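Local coordinates for protein yciO (Escherichia coli, PDB 1K7J), which is of unknown function but, as a member of the SUA5 family, may bind double-stranded RNA, at residues P94-G103 with R116-S125. Numbering follows the deposited sequence.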
loop_
_atom_site.group_PDB
_atom_site.type_symbol
_atom_site.label_atom_id
_atom_site.label_comp_id
_atom_site.label_asym_id
_atom_site.label_seq_id
_atom_site.Cartn_x
_atom_site.Cartn_y
_atom_site.Cartn_z
ATOM N N PRO A 94 8.157 3.868 -10.532
ATOM C CA PRO A 94 7.228 3.622 -9.426
ATOM C C PRO A 94 5.783 3.958 -9.789
ATOM O O PRO A 94 5.503 4.492 -10.866
ATOM C CB PRO A 94 7.757 4.547 -8.341
ATOM C CG PRO A 94 8.121 5.766 -9.151
ATOM C CD PRO A 94 8.818 5.177 -10.372
ATOM N N GLY A 95 4.880 3.631 -8.869
ATOM C CA GLY A 95 3.467 3.919 -9.031
ATOM C C GLY A 95 2.642 3.046 -9.956
ATOM O O GLY A 95 3.175 2.256 -10.738
ATOM N N ASN A 96 1.326 3.180 -9.806
ATOM C CA ASN A 96 0.315 2.507 -10.626
ATOM C C ASN A 96 0.175 0.993 -10.594
ATOM O O ASN A 96 -0.784 0.463 -11.159
ATOM C CB ASN A 96 0.483 2.932 -12.090
ATOM C CG ASN A 96 0.520 4.435 -12.259
ATOM O OD1 ASN A 96 -0.024 5.177 -11.438
ATOM N ND2 ASN A 96 1.150 4.894 -13.333
ATOM N N TYR A 97 1.098 0.301 -9.937
ATOM C CA TYR A 97 1.064 -1.160 -9.903
ATOM C C TYR A 97 1.290 -1.802 -8.544
ATOM O O TYR A 97 1.967 -1.250 -7.677
ATOM C CB TYR A 97 2.155 -1.738 -10.805
ATOM C CG TYR A 97 2.061 -1.412 -12.270
ATOM C CD1 TYR A 97 1.203 -2.124 -13.108
ATOM C CD2 TYR A 97 2.877 -0.432 -12.833
ATOM C CE1 TYR A 97 1.169 -1.878 -14.476
ATOM C CE2 TYR A 97 2.850 -0.173 -14.197
ATOM C CZ TYR A 97 1.998 -0.904 -15.013
ATOM O OH TYR A 97 2.000 -0.680 -16.366
ATOM N N THR A 98 0.725 -2.994 -8.397
ATOM C CA THR A 98 0.920 -3.830 -7.221
ATOM C C THR A 98 1.361 -5.145 -7.855
ATOM O O THR A 98 0.678 -5.679 -8.733
ATOM C CB THR A 98 -0.370 -4.067 -6.431
ATOM O OG1 THR A 98 -0.819 -2.829 -5.874
ATOM C CG2 THR A 98 -0.119 -5.061 -5.299
ATOM N N PHE A 99 2.508 -5.657 -7.432
ATOM C CA PHE A 99 3.024 -6.897 -7.994
ATOM C C PHE A 99 2.946 -8.018 -6.973
ATOM O O PHE A 99 3.475 -7.891 -5.872
ATOM C CB PHE A 99 4.477 -6.698 -8.434
ATOM C CG PHE A 99 4.658 -5.608 -9.457
ATOM C CD1 PHE A 99 4.197 -5.777 -10.758
ATOM C CD2 PHE A 99 5.285 -4.409 -9.115
ATOM C CE1 PHE A 99 4.357 -4.769 -11.710
ATOM C CE2 PHE A 99 5.451 -3.395 -10.061
ATOM C CZ PHE A 99 4.983 -3.579 -11.362
ATOM N N ILE A 100 2.283 -9.111 -7.330
ATOM C CA ILE A 100 2.172 -10.234 -6.409
ATOM C C ILE A 100 3.395 -11.127 -6.561
ATOM O O ILE A 100 3.683 -11.628 -7.650
ATOM C CB ILE A 100 0.899 -11.066 -6.668
ATOM C CG1 ILE A 100 -0.331 -10.156 -6.654
ATOM C CG2 ILE A 100 0.773 -12.159 -5.611
ATOM C CD1 ILE A 100 -0.436 -9.266 -5.439
ATOM N N LEU A 101 4.113 -11.309 -5.458
ATOM C CA LEU A 101 5.322 -12.124 -5.428
ATOM C C LEU A 101 5.378 -12.913 -4.126
ATOM O O LEU A 101 4.600 -12.670 -3.205
ATOM C CB LEU A 101 6.558 -11.220 -5.513
ATOM C CG LEU A 101 6.750 -10.452 -6.823
ATOM C CD1 LEU A 101 7.557 -9.193 -6.570
ATOM C CD2 LEU A 101 7.432 -11.350 -7.846
ATOM N N LYS A 102 6.293 -13.870 -4.054
ATOM C CA LYS A 102 6.444 -14.640 -2.831
ATOM C C LYS A 102 7.248 -13.784 -1.859
ATOM O O LYS A 102 8.259 -13.189 -2.237
ATOM C CB LYS A 102 7.184 -15.950 -3.108
ATOM C CG LYS A 102 6.398 -16.919 -3.976
ATOM C CD LYS A 102 7.106 -18.259 -4.100
ATOM C CE LYS A 102 7.266 -18.934 -2.746
ATOM N NZ LYS A 102 7.937 -20.264 -2.864
ATOM N N GLY A 103 6.794 -13.718 -0.610
ATOM C CA GLY A 103 7.489 -12.924 0.387
ATOM C C GLY A 103 8.682 -13.640 0.988
ATOM O O GLY A 103 8.683 -14.865 1.115
ATOM N N ARG A 116 -0.356 -19.767 -0.967
ATOM C CA ARG A 116 0.686 -19.404 -1.918
ATOM C C ARG A 116 1.909 -18.683 -1.334
ATOM O O ARG A 116 2.937 -18.562 -2.004
ATOM C CB ARG A 116 0.062 -18.563 -3.035
ATOM C CG ARG A 116 -1.163 -19.218 -3.683
ATOM C CD ARG A 116 -1.398 -18.633 -5.057
ATOM N NE ARG A 116 -0.192 -18.784 -5.862
ATOM C CZ ARG A 116 0.289 -17.859 -6.684
ATOM N NH1 ARG A 116 -0.341 -16.694 -6.826
ATOM N NH2 ARG A 116 1.417 -18.091 -7.341
ATOM N N LYS A 117 1.795 -18.218 -0.093
ATOM C CA LYS A 117 2.881 -17.514 0.598
ATOM C C LYS A 117 3.281 -16.236 -0.137
ATOM O O LYS A 117 4.437 -15.802 -0.093
ATOM C CB LYS A 117 4.103 -18.427 0.743
ATOM C CG LYS A 117 3.794 -19.804 1.323
ATOM C CD LYS A 117 3.112 -19.705 2.675
ATOM C CE LYS A 117 2.738 -21.084 3.200
ATOM N NZ LYS A 117 1.965 -20.999 4.470
ATOM N N THR A 118 2.306 -15.627 -0.797
ATOM C CA THR A 118 2.537 -14.410 -1.555
ATOM C C THR A 118 2.072 -13.160 -0.825
ATOM O O THR A 118 1.408 -13.228 0.210
ATOM C CB THR A 118 1.796 -14.459 -2.894
ATOM O OG1 THR A 118 0.413 -14.747 -2.653
ATOM C CG2 THR A 118 2.395 -15.526 -3.796
ATOM N N ILE A 119 2.436 -12.014 -1.387
ATOM C CA ILE A 119 2.051 -10.721 -0.847
ATOM C C ILE A 119 2.259 -9.699 -1.960
ATOM O O ILE A 119 3.132 -9.874 -2.815
ATOM C CB ILE A 119 2.889 -10.361 0.412
ATOM C CG1 ILE A 119 2.386 -9.047 1.016
ATOM C CG2 ILE A 119 4.369 -10.293 0.065
ATOM C CD1 ILE A 119 2.842 -8.824 2.452
ATOM N N GLY A 120 1.437 -8.656 -1.970
ATOM C CA GLY A 120 1.550 -7.638 -2.998
ATOM C C GLY A 120 2.634 -6.633 -2.667
ATOM O O GLY A 120 2.725 -6.164 -1.531
HETATM N N MSE A 121 3.464 -6.315 -3.655
HETATM C CA MSE A 121 4.552 -5.362 -3.481
HETATM C C MSE A 121 4.175 -4.113 -4.265
HETATM O O MSE A 121 3.796 -4.196 -5.436
HETATM C CB MSE A 121 5.858 -5.963 -3.999
HETATM C CG MSE A 121 6.184 -7.339 -3.396
HETATM SE SE MSE A 121 6.213 -7.361 -1.449
HETATM C CE MSE A 121 7.824 -6.338 -1.193
ATOM N N ARG A 122 4.288 -2.955 -3.626
ATOM C CA ARG A 122 3.876 -1.716 -4.272
ATOM C C ARG A 122 4.769 -0.528 -3.936
ATOM O O ARG A 122 4.984 -0.213 -2.766
ATOM C CB ARG A 122 2.431 -1.439 -3.854
ATOM C CG ARG A 122 1.760 -0.194 -4.394
ATOM C CD ARG A 122 0.314 -0.219 -3.906
ATOM N NE ARG A 122 -0.393 1.050 -4.047
ATOM C CZ ARG A 122 -1.655 1.228 -3.674
ATOM N NH1 ARG A 122 -2.333 0.218 -3.144
ATOM N NH2 ARG A 122 -2.240 2.409 -3.829
ATOM N N VAL A 123 5.298 0.117 -4.972
ATOM C CA VAL A 123 6.149 1.290 -4.805
ATOM C C VAL A 123 5.327 2.502 -5.240
ATOM O O VAL A 123 5.019 2.655 -6.420
ATOM C CB VAL A 123 7.409 1.210 -5.694
ATOM C CG1 VAL A 123 8.251 2.465 -5.521
ATOM C CG2 VAL A 123 8.225 -0.032 -5.336
ATOM N N PRO A 124 4.951 3.372 -4.290
ATOM C CA PRO A 124 4.158 4.563 -4.615
ATOM C C PRO A 124 5.023 5.652 -5.244
ATOM O O PRO A 124 6.218 5.730 -4.978
ATOM C CB PRO A 124 3.594 4.971 -3.261
ATOM C CG PRO A 124 4.725 4.646 -2.336
ATOM C CD PRO A 124 5.218 3.295 -2.840
ATOM N N SER A 125 4.417 6.498 -6.071
ATOM C CA SER A 125 5.173 7.553 -6.737
ATOM C C SER A 125 4.951 8.960 -6.182
ATOM O O SER A 125 5.696 9.881 -6.519
ATOM C CB SER A 125 4.836 7.562 -8.229
ATOM O OG SER A 125 3.484 7.951 -8.426
HETATM O O HOH W 1 4.869 -0.964 -7.629
HETATM O O HOH W 2 -2.068 -2.818 -3.406
HETATM O O HOH W 3 7.054 -16.955 0.365
#
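Strands 97-102 and 118-122 are antiparallel neighbours in the large mixed sheet of this YrdC-like fold, paired around F99-M121 and L101-I119. F99 and M121 exchange two backbone bonds, the one from M121 N to F99 O measuring 2.7 Å. L101 and I119 do the same less evenly: I119 N reaches L101 O at 2.9 Å, while the return bond from L101 N to I119 O is longer. Beyond them G103 N bonds K117 O, and water 3 donates to both G103 O and K117 O. At the other end the pairing opens: water 1 sits between the chains, giving a hydrogen to Y97 O and taking one from V123 N, and direct hydrogen bonding resumes where G95 N donates to V123 O at 2.6 Å.

No side chain rises from G120, and its non-hydrogen-bonded partner I100 uses this: CD1 folds back over G120 CA at 3.5 Å, with T98 CG2 close to the same CA. I100 CG2 lies against T118 CB. On the opposite face from I100, where F99, L101 and M121 project, L101 CD1 touches CG of selenomethionine M121, the two side chains crossing at about a right angle, and both touch L75 of helix 72-78.

R122 leaves its strand with CG anti to N (chi1 180°) and stays extended to NE, so its methylenes run past T98, CD lying 3.5 Å from T98 OG1. Water 2 joins that hydroxyl to R122 NH1, which also bonds S144 OG; T98 OG1 bonds T182 OG1 too. A sulfate, probably from the crystallisation liquor, lies about 4 Å from the R122 side chain and may mark an anion-binding pocket. Past the strands, P94, preceded by a cis peptide, rests CB on V123 CG1 at 3.5 Å.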